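Local coordinates for extracellular solute-binding protein, family 5 (Chelativorans sp., PDB 6WM6) that binds EDTA and other aminopolycarboxylates in the periplasm, probably delivering them to an ABC transporter for uptake, at residues Asn305-Ser313 against Asp520-Tyr528. Sequence-based numbering, arbitrary orientation.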
ATOM      1  N   ASN A 305       3.922  -4.316   0.836  1.00 16.00           N
ATOM      2  CA  ASN A 305       4.608  -3.539   1.850  1.00 15.38           C
ATOM      3  C   ASN A 305       5.990  -4.127   2.054  1.00 15.55           C
ATOM      4  O   ASN A 305       6.142  -5.344   2.238  1.00 16.99           O
ATOM      5  CB  ASN A 305       3.850  -3.576   3.182  1.00 16.40           C
ATOM      6  CG  ASN A 305       2.515  -2.883   3.123  1.00 17.22           C
ATOM      7  OD1 ASN A 305       2.297  -2.031   2.281  1.00 18.69           O
ATOM      8  ND2 ASN A 305       1.648  -3.217   4.059  1.00 20.26           N
ATOM      9  N   TRP A 306       7.002  -3.263   2.068  1.00 15.48           N
ATOM     10  CA  TRP A 306       8.394  -3.708   2.238  1.00 14.45           C
ATOM     11  C   TRP A 306       9.090  -2.906   3.333  1.00 14.72           C
ATOM     12  O   TRP A 306       9.011  -1.671   3.349  1.00 15.72           O
ATOM     13  CB  TRP A 306       9.181  -3.682   0.926  1.00 15.05           C
ATOM     14  CG  TRP A 306       9.168  -2.395   0.157  1.00 14.35           C
ATOM     15  CD1 TRP A 306       8.195  -1.962  -0.682  1.00 16.70           C
ATOM     16  CD2 TRP A 306      10.212  -1.394   0.100  1.00 14.40           C
ATOM     17  NE1 TRP A 306       8.541  -0.745  -1.243  1.00 16.22           N
ATOM     18  CE2 TRP A 306       9.787  -0.390  -0.789  1.00 16.02           C
ATOM     19  CE3 TRP A 306      11.460  -1.263   0.721  1.00 14.91           C
ATOM     20  CZ2 TRP A 306      10.566   0.737  -1.095  1.00 15.63           C
ATOM     21  CZ3 TRP A 306      12.230  -0.140   0.411  1.00 15.01           C
ATOM     22  CH2 TRP A 306      11.785   0.828  -0.485  1.00 15.74           C
ATOM     23  N   TYR A 307       9.759  -3.622   4.235  1.00 14.50           N
ATOM     24  CA  TYR A 307      10.526  -3.002   5.287  1.00 14.26           C
ATOM     25  C   TYR A 307      11.747  -2.305   4.709  1.00 15.85           C
ATOM     26  O   TYR A 307      12.379  -2.788   3.753  1.00 15.87           O
ATOM     27  CB  TYR A 307      11.039  -4.024   6.279  1.00 16.59           C
ATOM     28  CG  TYR A 307      10.028  -4.573   7.237  1.00 18.05           C
ATOM     29  CD1 TYR A 307       9.376  -3.740   8.138  1.00 18.52           C
ATOM     30  CD2 TYR A 307       9.739  -5.934   7.275  1.00 18.25           C
ATOM     31  CE1 TYR A 307       8.451  -4.241   9.015  1.00 19.65           C
ATOM     32  CE2 TYR A 307       8.822  -6.451   8.192  1.00 19.83           C
ATOM     33  CZ  TYR A 307       8.194  -5.576   9.052  1.00 19.26           C
ATOM     34  OH  TYR A 307       7.255  -6.085   9.948  1.00 23.87           O
ATOM     35  N   PHE A 308      12.107  -1.187   5.338  1.00 15.20           N
ATOM     36  CA  PHE A 308      13.292  -0.440   4.982  1.00 14.92           C
ATOM     37  C   PHE A 308      13.874   0.166   6.251  1.00 15.90           C
ATOM     38  O   PHE A 308      13.191   0.319   7.277  1.00 16.03           O
ATOM     39  CB  PHE A 308      12.977   0.677   3.979  1.00 15.82           C
ATOM     40  CG  PHE A 308      12.065   1.760   4.522  1.00 16.83           C
ATOM     41  CD1 PHE A 308      12.544   2.724   5.385  1.00 16.98           C
ATOM     42  CD2 PHE A 308      10.730   1.840   4.127  1.00 17.06           C
ATOM     43  CE1 PHE A 308      11.706   3.743   5.872  1.00 17.48           C
ATOM     44  CE2 PHE A 308       9.908   2.855   4.608  1.00 17.50           C
ATOM     45  CZ  PHE A 308      10.395   3.796   5.479  1.00 17.57           C
ATOM     46  N   MET A 309      15.144   0.577   6.153  1.00 15.49           N
ATOM     47  CA  MET A 309      15.739   1.503   7.101  1.00 15.98           C
ATOM     48  C   MET A 309      16.104   2.769   6.339  1.00 15.57           C
ATOM     49  O   MET A 309      16.903   2.728   5.391  1.00 15.99           O
ATOM     50  CB  MET A 309      16.983   0.941   7.762  1.00 15.58           C
ATOM     51  CG  MET A 309      17.448   1.850   8.899  1.00 16.28           C
ATOM     52  SD  MET A 309      18.978   1.316   9.680  1.00 18.83           S
ATOM     53  CE  MET A 309      20.153   1.570   8.351  1.00 19.88           C
ATOM     54  N   GLY A 310      15.538   3.893   6.751  1.00 16.29           N
ATOM     55  CA  GLY A 310      15.893   5.171   6.181  1.00 15.75           C
ATOM     56  C   GLY A 310      16.961   5.850   7.024  1.00 15.65           C
ATOM     57  O   GLY A 310      17.056   5.637   8.233  1.00 17.22           O
ATOM     58  N   LEU A 311      17.776   6.661   6.370  1.00 16.18           N
ATOM     59  CA  LEU A 311      18.914   7.321   6.990  1.00 16.03           C
ATOM     60  C   LEU A 311      18.765   8.820   6.745  1.00 16.62           C
ATOM     61  O   LEU A 311      18.464   9.246   5.632  1.00 18.68           O
ATOM     62  CB  LEU A 311      20.242   6.801   6.425  1.00 16.88           C
ATOM     63  CG  LEU A 311      20.456   5.296   6.556  1.00 15.85           C
ATOM     64  CD1 LEU A 311      19.905   4.556   5.343  1.00 17.97           C
ATOM     65  CD2 LEU A 311      21.942   4.967   6.734  1.00 18.90           C
ATOM     66  N   ASN A 312      18.958   9.608   7.800  1.00 17.99           N
ATOM     67  CA  ASN A 312      18.693  11.046   7.717  1.00 18.82           C
ATOM     68  C   ASN A 312      19.857  11.745   7.015  1.00 18.49           C
ATOM     69  O   ASN A 312      20.831  12.158   7.633  1.00 18.98           O
ATOM     70  CB  ASN A 312      18.497  11.589   9.115  1.00 18.20           C
ATOM     71  CG  ASN A 312      18.081  13.028   9.115  1.00 19.78           C
ATOM     72  OD1 ASN A 312      18.096  13.678   8.074  1.00 20.12           O
ATOM     73  ND2 ASN A 312      17.680  13.518  10.272  1.00 21.16           N
ATOM     74  N   SER A 313      19.743  11.915   5.698  1.00 17.60           N
ATOM     75  CA  SER A 313      20.797  12.575   4.936  1.00 18.75           C
ATOM     76  C   SER A 313      20.732  14.088   5.077  1.00 21.21           C
ATOM     77  O   SER A 313      21.659  14.770   4.603  1.00 22.09           O
ATOM     78  CB  SER A 313      20.748  12.210   3.455  1.00 18.36           C
ATOM     79  OG  SER A 313      19.704  12.892   2.769  1.00 21.48           O
ATOM     80  N   ASP A 520      23.158   4.573  -4.768  1.00 17.12           N
ATOM     81  CA  ASP A 520      24.436   5.239  -4.588  1.00 17.98           C
ATOM     82  C   ASP A 520      24.387   6.213  -3.411  1.00 18.27           C
ATOM     83  O   ASP A 520      25.383   6.399  -2.696  1.00 20.06           O
ATOM     84  CB  ASP A 520      24.816   6.033  -5.852  1.00 17.38           C
ATOM     85  CG  ASP A 520      25.220   5.165  -7.023  1.00 21.16           C
ATOM     86  OD1 ASP A 520      25.532   3.966  -6.852  1.00 21.34           O
ATOM     87  OD2 ASP A 520      25.232   5.731  -8.148  1.00 23.39           O
ATOM     88  N   TYR A 521      23.236   6.884  -3.204  1.00 16.44           N
ATOM     89  CA  TYR A 521      23.124   7.932  -2.192  1.00 17.03           C
ATOM     90  C   TYR A 521      22.996   7.362  -0.783  1.00 16.55           C
ATOM     91  O   TYR A 521      23.265   8.076   0.187  1.00 17.82           O
ATOM     92  CB  TYR A 521      21.908   8.803  -2.542  1.00 18.67           C
ATOM     93  CG  TYR A 521      21.747  10.064  -1.749  1.00 17.12           C
ATOM     94  CD1 TYR A 521      22.658  11.108  -1.880  1.00 19.76           C
ATOM     95  CD2 TYR A 521      20.678  10.232  -0.878  1.00 19.78           C
ATOM     96  CE1 TYR A 521      22.509  12.294  -1.133  1.00 20.59           C
ATOM     97  CE2 TYR A 521      20.521  11.396  -0.154  1.00 21.13           C
ATOM     98  CZ  TYR A 521      21.421  12.408  -0.284  1.00 21.36           C
ATOM     99  OH  TYR A 521      21.258  13.569   0.463  1.00 24.83           O
ATOM    100  N   ALA A 522      22.567   6.104  -0.652  1.00 16.63           N
ATOM    101  CA  ALA A 522      22.597   5.375   0.612  1.00 17.48           C
ATOM    102  C   ALA A 522      21.763   6.030   1.710  1.00 17.26           C
ATOM    103  O   ALA A 522      22.136   6.015   2.885  1.00 18.22           O
ATOM    104  CB  ALA A 522      24.036   5.137   1.083  1.00 18.79           C
ATOM    105  N   ALA A 523      20.614   6.599   1.347  1.00 16.37           N
ATOM    106  CA  ALA A 523      19.664   7.134   2.314  1.00 16.23           C
ATOM    107  C   ALA A 523      18.471   6.215   2.565  1.00 16.39           C
ATOM    108  O   ALA A 523      17.642   6.505   3.445  1.00 16.90           O
ATOM    109  CB  ALA A 523      19.175   8.529   1.889  1.00 19.72           C
ATOM    110  N   LEU A 524      18.370   5.115   1.838  1.00 15.67           N
ATOM    111  CA  LEU A 524      17.231   4.196   1.982  1.00 15.84           C
ATOM    112  C   LEU A 524      17.724   2.778   1.720  1.00 16.58           C
ATOM    113  O   LEU A 524      18.218   2.465   0.624  1.00 17.41           O
ATOM    114  CB  LEU A 524      16.095   4.590   1.038  1.00 16.67           C
ATOM    115  CG  LEU A 524      14.795   3.811   1.187  1.00 15.73           C
ATOM    116  CD1 LEU A 524      14.203   4.002   2.554  1.00 18.22           C
ATOM    117  CD2 LEU A 524      13.813   4.287   0.107  1.00 17.22           C
ATOM    118  N   PHE A 525      17.614   1.933   2.740  1.00 15.74           N
ATOM    119  CA  PHE A 525      18.096   0.547   2.705  1.00 15.93           C
ATOM    120  C   PHE A 525      16.912  -0.401   2.708  1.00 14.71           C
ATOM    121  O   PHE A 525      16.212  -0.497   3.721  1.00 15.02           O
ATOM    122  CB  PHE A 525      18.962   0.328   3.951  1.00 15.97           C
ATOM    123  CG  PHE A 525      19.521  -1.070   4.110  1.00 15.98           C
ATOM    124  CD1 PHE A 525      20.631  -1.490   3.395  1.00 17.49           C
ATOM    125  CD2 PHE A 525      18.983  -1.939   5.042  1.00 17.42           C
ATOM    126  CE1 PHE A 525      21.174  -2.745   3.589  1.00 18.17           C
ATOM    127  CE2 PHE A 525      19.504  -3.216   5.209  1.00 19.20           C
ATOM    128  CZ  PHE A 525      20.610  -3.617   4.490  1.00 18.28           C
ATOM    129  N   PRO A 526      16.637  -1.067   1.595  1.00 14.54           N
ATOM    130  CA  PRO A 526      15.520  -2.016   1.560  1.00 14.34           C
ATOM    131  C   PRO A 526      15.898  -3.300   2.268  1.00 14.78           C
ATOM    132  O   PRO A 526      17.060  -3.722   2.238  1.00 15.95           O
ATOM    133  CB  PRO A 526      15.316  -2.255   0.055  1.00 16.02           C
ATOM    134  CG  PRO A 526      16.729  -2.122  -0.538  1.00 16.54           C
ATOM    135  CD  PRO A 526      17.437  -1.093   0.347  1.00 15.56           C
ATOM    136  N   ILE A 527      14.900  -3.937   2.886  1.00 15.42           N
ATOM    137  CA  ILE A 527      15.115  -5.139   3.701  1.00 14.18           C
ATOM    138  C   ILE A 527      14.389  -6.328   3.062  1.00 14.35           C
ATOM    139  O   ILE A 527      14.996  -7.124   2.346  1.00 15.38           O
ATOM    140  CB  ILE A 527      14.765  -4.865   5.169  1.00 15.15           C
ATOM    141  CG1 ILE A 527      15.639  -3.722   5.723  1.00 16.45           C
ATOM    142  CG2 ILE A 527      14.963  -6.116   6.010  1.00 17.99           C
ATOM    143  CD1 ILE A 527      15.217  -3.187   7.084  1.00 17.98           C
ATOM    144  N   TYR A 528      13.094  -6.472   3.299  1.00 15.08           N
ATOM    145  CA  TYR A 528      12.307  -7.542   2.678  1.00 14.61           C
ATOM    146  C   TYR A 528      10.835  -7.213   2.867  1.00 14.49           C
ATOM    147  O   TYR A 528      10.449  -6.377   3.692  1.00 15.34           O
ATOM    148  CB  TYR A 528      12.668  -8.925   3.218  1.00 15.81           C
ATOM    149  CG  TYR A 528      12.445  -9.168   4.684  1.00 16.57           C
ATOM    150  CD1 TYR A 528      11.161  -9.225   5.213  1.00 17.43           C
ATOM    151  CD2 TYR A 528      13.518  -9.370   5.571  1.00 17.19           C
ATOM    152  CE1 TYR A 528      10.923  -9.463   6.565  1.00 18.50           C
ATOM    153  CE2 TYR A 528      13.284  -9.593   6.914  1.00 17.72           C
ATOM    154  CZ  TYR A 528      12.005  -9.637   7.399  1.00 18.62           C
ATOM    155  OH  TYR A 528      11.730  -9.871   8.743  1.00 24.27           O
TER
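Tyr-307 and Tyr-528 run alongside each other, pointing the same way. The edge of the Tyr-307 ring turns to the face of Tyr-528 in an offset T-shaped pair, with planes at 90°. The Tyr-528 hydroxyl bonds to Thr-340, and Met-421 of helix 416-429 touches both side chains. Four backbone hydrogen bonds join strands 305-311 and 524-528. Met-309 and Phe-525 form a hydrogen-bonded antiparallel pair, each N reaching the other's O at 2.9 Å.

Leu-524 can be followed outward. Its CB leaves on the face that also carries Phe-308 and Pro-526. CG lies anti to the backbone N (chi1 -174°), and the two methyls part from there. Leu-524 CD1 lies against the Phe-308 ring, 3.5 Å from Phe-308 CD1, the two side chains crossing at a slant. Leu-524 CD2 meets the edge of the Trp-306 indole, 4.1 Å from Trp-306 CH2. Beside it, Pro-526 CB packs 3.8 Å from Trp-306 CZ3.

The two strands belong to the mixed sheet of a family 5 solute-binding protein. Strand 305-311 is an inner strand, with strand 456-462 along its other side. Phe-461 of that strand stacks on Phe-308.

At the end of strand 305-311, Leu-311 N adds a bond to Ala-523 O, just before the other strand begins, from above the carbonyl plane. Tyr-521 OH donates to Ser-313 OG over 2.9 Å, with OG near the ring plane at its edge. Ser-313 OG also bonds to Phe-484 O. A phenylalanine in place of Tyr-521 would probably leave Ser-313 OG without this donor and the ring without its polar tie to the residues after strand 305-311.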